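Side-chain contact in catechol 2,3-dioxygenase (Rhodococcus sp., PDB 2WL9), which probably cleaves the aromatic ring of catechol-type substrates by extradiol, iron-dependent dioxygenation during the catabolism of aromatic hydrocarbons: residues D155-E158 and E159-F163. Residues are numbered along the deposited sequence; the frame is centred on the assembly and turned at random.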
loop_
_atom_site.group_PDB
_atom_site.type_symbol
_atom_site.label_atom_id
_atom_site.label_comp_id
_atom_site.label_asym_id
_atom_site.label_seq_id
_atom_site.Cartn_x
_atom_site.Cartn_y
_atom_site.Cartn_z
ATOM N N ASP C 155 41.202 -19.699 -16.637
ATOM C CA ASP C 155 42.611 -19.390 -16.912
ATOM C C ASP C 155 42.776 -18.026 -17.590
ATOM O O ASP C 155 43.851 -17.415 -17.533
ATOM C CB ASP C 155 43.252 -20.493 -17.767
ATOM C CG ASP C 155 42.729 -20.514 -19.203
ATOM O OD1 ASP C 155 41.503 -20.370 -19.417
ATOM O OD2 ASP C 155 43.554 -20.678 -20.127
ATOM N N ASP C 156 41.716 -17.572 -18.251
ATOM C CA ASP C 156 41.710 -16.277 -18.917
ATOM C C ASP C 156 40.480 -15.505 -18.459
ATOM O O ASP C 156 39.383 -15.696 -18.998
ATOM C CB ASP C 156 41.693 -16.455 -20.437
ATOM C CG ASP C 156 41.951 -15.159 -21.191
ATOM O OD1 ASP C 156 41.539 -14.072 -20.724
ATOM O OD2 ASP C 156 42.570 -15.228 -22.274
ATOM N N VAL C 157 40.677 -14.641 -17.469
ATOM C CA VAL C 157 39.597 -13.822 -16.906
ATOM C C VAL C 157 38.902 -12.946 -17.946
ATOM O O VAL C 157 37.674 -12.899 -17.992
ATOM C CB VAL C 157 40.094 -12.953 -15.720
ATOM C CG1 VAL C 157 38.967 -12.089 -15.163
ATOM C CG2 VAL C 157 40.653 -13.833 -14.621
ATOM N N GLU C 158 39.678 -12.258 -18.784
ATOM C CA GLU C 158 39.094 -11.365 -19.783
ATOM C C GLU C 158 38.253 -12.095 -20.841
ATOM O O GLU C 158 37.156 -11.639 -21.178
ATOM C CB GLU C 158 40.154 -10.476 -20.446
ATOM C CG GLU C 158 39.589 -9.129 -20.881
ATOM C CD GLU C 158 40.649 -8.107 -21.255
ATOM O OE1 GLU C 158 41.805 -8.494 -21.551
ATOM O OE2 GLU C 158 40.313 -6.902 -21.267
ATOM N N GLU C 159 38.760 -13.221 -21.349
ATOM C CA GLU C 159 38.010 -14.030 -22.317
ATOM C C GLU C 159 36.715 -14.556 -21.702
ATOM O O GLU C 159 35.665 -14.520 -22.341
ATOM C CB GLU C 159 38.848 -15.196 -22.855
ATOM C CG GLU C 159 39.609 -14.871 -24.133
ATOM C CD GLU C 159 40.508 -16.004 -24.598
ATOM O OE1 GLU C 159 40.349 -17.153 -24.122
ATOM O OE2 GLU C 159 41.385 -15.738 -25.447
ATOM N N ALA C 160 36.811 -15.038 -20.466
ATOM C CA ALA C 160 35.650 -15.469 -19.690
ATOM C C ALA C 160 34.617 -14.343 -19.541
ATOM O O ALA C 160 33.417 -14.570 -19.705
ATOM C CB ALA C 160 36.090 -15.973 -18.324
ATOM N N THR C 161 35.080 -13.132 -19.245
ATOM C CA THR C 161 34.154 -12.006 -19.108
ATOM C C THR C 161 33.436 -11.722 -20.427
ATOM O O THR C 161 32.213 -11.585 -20.440
ATOM C CB THR C 161 34.829 -10.732 -18.547
ATOM O OG1 THR C 161 35.583 -11.066 -17.381
ATOM C CG2 THR C 161 33.778 -9.707 -18.160
ATOM N N ARG C 162 34.188 -11.667 -21.527
ATOM C CA ARG C 162 33.611 -11.442 -22.859
ATOM C C ARG C 162 32.599 -12.524 -23.249
ATOM O O ARG C 162 31.525 -12.218 -23.779
ATOM C CB ARG C 162 34.701 -11.354 -23.935
ATOM C CG ARG C 162 35.665 -10.191 -23.776
ATOM C CD ARG C 162 36.618 -10.116 -24.956
ATOM N NE ARG C 162 37.779 -9.278 -24.663
ATOM C CZ ARG C 162 38.998 -9.739 -24.390
ATOM N NH1 ARG C 162 39.245 -11.044 -24.375
ATOM N NH2 ARG C 162 39.983 -8.887 -24.139
ATOM N N PHE C 163 32.952 -13.782 -22.985
ATOM C CA PHE C 163 32.065 -14.916 -23.250
ATOM C C PHE C 163 30.739 -14.762 -22.510
ATOM O O PHE C 163 29.668 -14.808 -23.116
ATOM C CB PHE C 163 32.757 -16.230 -22.863
ATOM C CG PHE C 163 31.853 -17.438 -22.906
ATOM C CD1 PHE C 163 31.525 -18.033 -24.120
ATOM C CD2 PHE C 163 31.348 -17.988 -21.730
ATOM C CE1 PHE C 163 30.698 -19.150 -24.167
ATOM C CE2 PHE C 163 30.513 -19.109 -21.762
ATOM C CZ PHE C 163 30.190 -19.693 -22.988
#
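With CG of Asp156, the N-cap residue, turned anti to the backbone N (chi1 -169°), its carboxylate swings over the start of helix 157-167 and its OD1 makes the capping bond with Glu159 N at 3.0 Å, the N-H pointing almost straight at it but arriving from above the carboxylate plane. The bond from Ala160 N to Asp156 O opens the helical i to i+4 ladder. Asp156 OD2 lies 3.4 Å from Glu159 OE2, the two carboxylates stacked with their planes 20° apart; such crowding of like charge would tend to raise the pKa of one of them, an effect the helix N-terminus probably offsets in part. In this glyoxalase-type domain the inner side of the helix rests on the sheet, where Val157 and Thr161 both touch Phe201 and Val188. Thr161 OG1, held beside its own backbone N (chi1 -49°), reaches back 2.8 Å to Val157 O from above the carbonyl plane; Val157 O also accepts the helical bond from Thr161 N. On the exposed side, Glu158 and Arg162 form an i to i+4 salt bridge, with Glu158 CG over one face of the guanidinium and Glu158 OE1 3.2 Å from Arg162 NH2.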